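Long-range contact in geranyltranstransferase (Thermotoga neapolitana, PDB 4WK5), which probably acts as a magnesium-dependent prenyltransferase of the FPP/GGPP synthase family in isoprene biosynthesis: residues R77-V85 with L189-L200. Sequence-based numbering, arbitrary orientation. Where two conformers were deposited one is given.
Sequences RLVDVAVAV and LFAFCFSAPFLL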
ATOM      1  N   ARG A  77      16.593   9.759  10.943  0.51 44.47           N
ATOM      2  CA  ARG A  77      15.201   9.333  11.036  0.51 43.53           C
ATOM      3  C   ARG A  77      14.300  10.294  10.266  0.51 38.29           C
ATOM      4  O   ARG A  77      13.276   9.895   9.713  0.51 34.21           O
ATOM      5  CB  ARG A  77      14.752   9.243  12.499  0.51 46.67           C
ATOM      6  CG  ARG A  77      15.356   8.077  13.270  0.51 48.23           C
ATOM      7  CD  ARG A  77      14.648   7.879  14.603  0.51 46.44           C
ATOM      8  NE  ARG A  77      14.467   6.465  14.923  0.51 49.59           N
ATOM      9  CZ  ARG A  77      15.081   5.836  15.921  0.51 50.57           C
ATOM     10  NH1 ARG A  77      14.850   4.548  16.135  0.51 49.87           N
ATOM     11  NH2 ARG A  77      15.921   6.494  16.706  0.51 52.87           N
ATOM     12  N   LEU A  78      14.692  11.561  10.234  1.00 33.83           N
ATOM     13  CA  LEU A  78      13.939  12.579   9.510  1.00 30.18           C
ATOM     14  C   LEU A  78      13.994  12.284   8.003  1.00 26.17           C
ATOM     15  O   LEU A  78      12.982  12.371   7.297  1.00 25.51           O
ATOM     16  CB  LEU A  78      14.500  13.969   9.816  1.00 31.82           C
ATOM     17  CG  LEU A  78      13.649  15.231   9.734  1.00 37.41           C
ATOM     18  CD1 LEU A  78      12.445  15.160  10.661  1.00 32.77           C
ATOM     19  CD2 LEU A  78      14.523  16.435  10.071  1.00 33.05           C
ATOM     20  N   VAL A  79      15.182  11.933   7.516  1.00 24.88           N
ATOM     21  CA  VAL A  79      15.357  11.631   6.091  1.00 28.01           C
ATOM     22  C   VAL A  79      14.481  10.450   5.678  1.00 27.31           C
ATOM     23  O   VAL A  79      13.840  10.488   4.626  1.00 24.61           O
ATOM     24  CB  VAL A  79      16.835  11.336   5.756  1.00 28.38           C
ATOM     25  CG1 VAL A  79      16.967  10.729   4.359  1.00 33.71           C
ATOM     26  CG2 VAL A  79      17.668  12.609   5.889  1.00 33.31           C
ATOM     27  N   ASP A  80      14.435   9.419   6.522  1.00 29.76           N
ATOM     28  CA  ASP A  80      13.578   8.254   6.286  1.00 35.41           C
ATOM     29  C   ASP A  80      12.112   8.624   6.099  1.00 26.89           C
ATOM     30  O   ASP A  80      11.466   8.149   5.153  1.00 27.04           O
ATOM     31  CB  ASP A  80      13.694   7.252   7.437  1.00 39.07           C
ATOM     32  CG  ASP A  80      15.023   6.530   7.452  1.00 39.57           C
ATOM     33  OD1 ASP A  80      15.690   6.485   6.399  1.00 38.88           O
ATOM     34  OD2 ASP A  80      15.389   6.006   8.525  1.00 46.28           O
ATOM     35  N   VAL A  81      11.597   9.469   6.995  1.00 25.31           N
ATOM     36  CA  VAL A  81      10.222   9.940   6.931  1.00 23.33           C
ATOM     37  C   VAL A  81      10.016  10.772   5.672  1.00 22.43           C
ATOM     38  O   VAL A  81       9.023  10.586   4.962  1.00 19.16           O
ATOM     39  CB  VAL A  81       9.838  10.787   8.183  1.00 24.38           C
ATOM     40  CG1 VAL A  81       8.439  11.368   8.052  1.00 24.95           C
ATOM     41  CG2 VAL A  81       9.942   9.930   9.441  1.00 30.96           C
ATOM     42  N   ALA A  82      10.947  11.691   5.399  1.00 19.40           N
ATOM     43  CA  ALA A  82      10.795  12.553   4.236  1.00 17.65           C
ATOM     44  C   ALA A  82      10.732  11.744   2.944  1.00 19.95           C
ATOM     45  O   ALA A  82       9.865  11.981   2.115  1.00 19.30           O
ATOM     46  CB  ALA A  82      11.931  13.587   4.165  1.00 18.11           C
ATOM     47  N   VAL A  83      11.642  10.791   2.775  1.00 21.15           N
ATOM     48  CA  VAL A  83      11.635   9.996   1.546  1.00 21.48           C
ATOM     49  C   VAL A  83      10.402   9.102   1.471  1.00 21.45           C
ATOM     50  O   VAL A  83       9.828   8.943   0.391  1.00 20.20           O
ATOM     51  CB  VAL A  83      12.926   9.167   1.410  1.00 31.53           C
ATOM     52  CG1 VAL A  83      12.854   8.266   0.199  1.00 29.56           C
ATOM     53  CG2 VAL A  83      14.108  10.107   1.287  1.00 32.12           C
ATOM     54  N   ALA A  84       9.963   8.558   2.607  1.00 19.14           N
ATOM     55  CA  ALA A  84       8.714   7.785   2.638  1.00 22.70           C
ATOM     56  C   ALA A  84       7.537   8.605   2.123  1.00 18.93           C
ATOM     57  O   ALA A  84       6.744   8.127   1.306  1.00 18.31           O
ATOM     58  CB  ALA A  84       8.421   7.282   4.044  1.00 20.82           C
ATOM     59  N   VAL A  85       7.430   9.852   2.585  1.00 16.78           N
ATOM     60  CA  VAL A  85       6.324  10.692   2.168  1.00 17.62           C
ATOM     61  C   VAL A  85       6.408  10.928   0.660  1.00 16.64           C
ATOM     62  O   VAL A  85       5.399  10.902  -0.050  1.00 17.95           O
ATOM     63  CB  VAL A  85       6.325  12.029   2.943  1.00 21.93           C
ATOM     64  CG1 VAL A  85       5.393  13.029   2.299  1.00 28.51           C
ATOM     65  CG2 VAL A  85       5.928  11.778   4.414  1.00 17.72           C
ATOM     66  N   LEU A 189      -1.740  14.466   3.837  1.00 18.09           N
ATOM     67  CA  LEU A 189      -0.318  14.164   3.709  1.00 17.65           C
ATOM     68  C   LEU A 189       0.517  15.353   4.189  1.00 17.71           C
ATOM     69  O   LEU A 189       1.581  15.165   4.784  1.00 18.64           O
ATOM     70  CB  LEU A 189       0.062  13.791   2.272  1.00 19.27           C
ATOM     71  CG  LEU A 189       1.484  13.247   2.058  1.00 19.79           C
ATOM     72  CD1 LEU A 189       1.796  12.085   3.000  1.00 20.13           C
ATOM     73  CD2 LEU A 189       1.606  12.778   0.600  1.00 19.30           C
ATOM     74  N   PHE A 190       0.047  16.574   3.952  1.00 17.36           N
ATOM     75  CA  PHE A 190       0.768  17.730   4.499  1.00 19.77           C
ATOM     76  C   PHE A 190       0.669  17.763   6.017  1.00 20.82           C
ATOM     77  O   PHE A 190       1.621  18.134   6.690  1.00 19.66           O
ATOM     78  CB  PHE A 190       0.252  19.041   3.892  1.00 18.55           C
ATOM     79  CG  PHE A 190       0.839  19.344   2.532  1.00 22.79           C
ATOM     80  CD1 PHE A 190       2.160  19.770   2.410  1.00 24.55           C
ATOM     81  CD2 PHE A 190       0.073  19.201   1.383  1.00 19.46           C
ATOM     82  CE1 PHE A 190       2.706  20.045   1.152  1.00 24.98           C
ATOM     83  CE2 PHE A 190       0.600  19.469   0.134  1.00 22.37           C
ATOM     84  CZ  PHE A 190       1.924  19.899   0.013  1.00 23.44           C
ATOM     85  N   ALA A 191      -0.472  17.362   6.572  1.00 18.52           N
ATOM     86  CA  ALA A 191      -0.593  17.319   8.025  1.00 20.23           C
ATOM     87  C   ALA A 191       0.438  16.345   8.604  1.00 20.13           C
ATOM     88  O   ALA A 191       1.032  16.589   9.668  1.00 20.14           O
ATOM     89  CB  ALA A 191      -2.006  16.914   8.430  1.00 22.43           C
ATOM     90  N   PHE A 192       0.650  15.234   7.898  1.00 18.04           N
ATOM     91  CA  PHE A 192       1.618  14.246   8.342  1.00 16.81           C
ATOM     92  C   PHE A 192       3.036  14.811   8.265  1.00 19.58           C
ATOM     93  O   PHE A 192       3.869  14.503   9.124  1.00 21.10           O
ATOM     94  CB  PHE A 192       1.507  12.954   7.519  1.00 17.21           C
ATOM     95  CG  PHE A 192       2.463  11.881   7.954  1.00 17.18           C
ATOM     96  CD1 PHE A 192       2.173  11.076   9.050  1.00 17.19           C
ATOM     97  CD2 PHE A 192       3.662  11.681   7.274  1.00 17.87           C
ATOM     98  CE1 PHE A 192       3.066  10.080   9.453  1.00 20.10           C
ATOM     99  CE2 PHE A 192       4.551  10.691   7.673  1.00 20.38           C
ATOM    100  CZ  PHE A 192       4.253   9.893   8.759  1.00 20.40           C
ATOM    101  N   CYS A 193       3.307  15.649   7.266  1.00 18.33           N
ATOM    102  CA  CYS A 193       4.634  16.274   7.153  1.00 17.67           C
ATOM    103  C   CYS A 193       4.959  17.125   8.374  1.00 20.80           C
ATOM    104  O   CYS A 193       6.114  17.214   8.758  1.00 21.00           O
ATOM    105  CB  CYS A 193       4.752  17.137   5.897  1.00 21.29           C
ATOM    106  SG  CYS A 193       4.731  16.191   4.371  1.00 22.60           S
ATOM    107  N   PHE A 194       3.945  17.762   8.964  1.00 22.24           N
ATOM    108  CA  PHE A 194       4.107  18.490  10.228  1.00 23.20           C
ATOM    109  C   PHE A 194       4.098  17.572  11.456  1.00 31.62           C
ATOM    110  O   PHE A 194       4.905  17.743  12.370  1.00 37.63           O
ATOM    111  CB  PHE A 194       2.994  19.539  10.370  1.00 25.64           C
ATOM    112  CG  PHE A 194       3.226  20.787   9.571  1.00 26.43           C
ATOM    113  CD1 PHE A 194       3.975  21.829  10.099  1.00 38.58           C
ATOM    114  CD2 PHE A 194       2.672  20.942   8.313  1.00 24.23           C
ATOM    115  CE1 PHE A 194       4.184  22.985   9.371  1.00 38.52           C
ATOM    116  CE2 PHE A 194       2.877  22.098   7.580  1.00 40.13           C
ATOM    117  CZ  PHE A 194       3.630  23.121   8.110  1.00 33.33           C
ATOM    118  N   SER A 195       3.178  16.611  11.476  1.00 25.00           N
ATOM    119  CA  SER A 195       3.002  15.703  12.616  1.00 29.54           C
ATOM    120  C   SER A 195       4.218  14.822  12.886  1.00 31.05           C
ATOM    121  O   SER A 195       4.645  14.649  14.033  1.00 30.04           O
ATOM    122  CB  SER A 195       1.786  14.791  12.387  1.00 33.28           C
ATOM    123  OG  SER A 195       0.585  15.528  12.333  1.00 45.19           O
ATOM    124  N   ALA A 196       4.762  14.250  11.819  1.00 24.89           N
ATOM    125  CA  ALA A 196       5.791  13.221  11.948  1.00 23.41           C
ATOM    126  C   ALA A 196       7.050  13.711  12.684  1.00 25.38           C
ATOM    127  O   ALA A 196       7.531  13.016  13.578  1.00 26.55           O
ATOM    128  CB  ALA A 196       6.156  12.661  10.566  1.00 24.58           C
ATOM    129  N   PRO A 197       7.583  14.907  12.338  1.00 26.71           N
ATOM    130  CA  PRO A 197       8.764  15.321  13.107  1.00 24.01           C
ATOM    131  C   PRO A 197       8.446  15.540  14.583  1.00 23.70           C
ATOM    132  O   PRO A 197       9.288  15.244  15.433  1.00 27.42           O
ATOM    133  CB  PRO A 197       9.174  16.651  12.453  1.00 26.38           C
ATOM    134  CG  PRO A 197       8.553  16.638  11.110  1.00 26.77           C
ATOM    135  CD  PRO A 197       7.278  15.857  11.253  1.00 29.00           C
ATOM    136  N   PHE A 198       7.260  16.070  14.882  1.00 26.53           N
ATOM    137  CA  PHE A 198       6.876  16.300  16.276  1.00 30.70           C
ATOM    138  C   PHE A 198       6.762  14.962  17.013  1.00 32.41           C
ATOM    139  O   PHE A 198       7.105  14.866  18.195  1.00 35.26           O
ATOM    140  CB  PHE A 198       5.565  17.091  16.365  1.00 28.58           C
ATOM    141  CG  PHE A 198       5.748  18.582  16.258  1.00 24.79           C
ATOM    142  CD1 PHE A 198       6.132  19.167  15.059  1.00 25.81           C
ATOM    143  CD2 PHE A 198       5.553  19.398  17.359  1.00 36.14           C
ATOM    144  CE1 PHE A 198       6.309  20.537  14.960  1.00 27.95           C
ATOM    145  CE2 PHE A 198       5.723  20.761  17.268  1.00 35.76           C
ATOM    146  CZ  PHE A 198       6.104  21.335  16.069  1.00 35.49           C
ATOM    147  N   LEU A 199       6.302  13.926  16.314  1.00 32.06           N
ATOM    148  CA  LEU A 199       6.267  12.581  16.892  1.00 34.90           C
ATOM    149  C   LEU A 199       7.679  12.078  17.181  1.00 38.16           C
ATOM    150  O   LEU A 199       7.941  11.523  18.252  1.00 44.51           O
ATOM    151  CB  LEU A 199       5.538  11.598  15.963  1.00 32.14           C
ATOM    152  CG  LEU A 199       4.009  11.588  16.086  1.00 40.79           C
ATOM    153  CD1 LEU A 199       3.360  10.870  14.908  1.00 41.93           C
ATOM    154  CD2 LEU A 199       3.579  10.964  17.413  1.00 46.55           C
ATOM    155  N   LEU A 200       8.585  12.278  16.231  1.00 32.17           N
ATOM    156  CA  LEU A 200       9.976  11.856  16.394  1.00 33.99           C
ATOM    157  C   LEU A 200      10.646  12.542  17.583  1.00 40.18           C
ATOM    158  O   LEU A 200      11.504  11.951  18.242  1.00 41.03           O
ATOM    159  CB  LEU A 200      10.776  12.137  15.122  1.00 32.33           C
ATOM    160  CG  LEU A 200      10.324  11.384  13.871  1.00 36.38           C
ATOM    161  CD1 LEU A 200      11.235  11.679  12.696  1.00 39.15           C
ATOM    162  CD2 LEU A 200      10.301   9.910  14.159  1.00 40.11           C
TER
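Val85 reaches into helix 189-200 with both methyls. Val85 CG2 meets the Phe192 ring at its edge, near the ring plane, 3.7 Å from Phe192 CD2; Val85 CG1 touches both Leu189 CD1 and Cys193 SG, the sulfur 3.8 Å away, and the two approach it about at right angles. One turn back, Val81 also uses both methyls, but differently. With chi1 at 175°, Val81 CG1 stands beside the carbonyl carbon and meets Ala196 CB at 3.6 Å, also touching Phe192 CE2, while Val81 CG2, beside the backbone N, lies 3.9 Å from Leu200 CD1. Ala196 CB in turn sits over one face of the Phe192 ring, offset toward its rim. At the start of 77-85, Leu78 crosses Pro197 at about a right angle, Leu78 CD1 to Pro197 CB 4.0 Å, and Leu200 CD1 lies beside Arg77 O, 4.0 Å away.

Behind this layer, Phe149 meets the Phe192 ring edge-to-face, and Ile137 of helix 119-138 touches the Phe192 side chain. Pro197 has no N-H to give to the turn before it, and helix 189-200 is kinked there; just ahead, Ser195 OG bonds to Ala191 O at 2.9 Å, adding a second donor to a carbonyl that already takes Ser195 N.

The two helices run nearly antiparallel, at 159° with axes 10.5 Å apart, as neighbours in the all-helical isoprenoid synthase fold. Valine and leucine methyls, Ala196, Pro197, Cys193 and the Phe192 edge make a mostly buried seam, Arg77 at its exposed margin, so cohesion here rests on apolar packing and shape, while Arg77 NE and Asp80 OD1 find partners outside it, in Val140 O and Arg31.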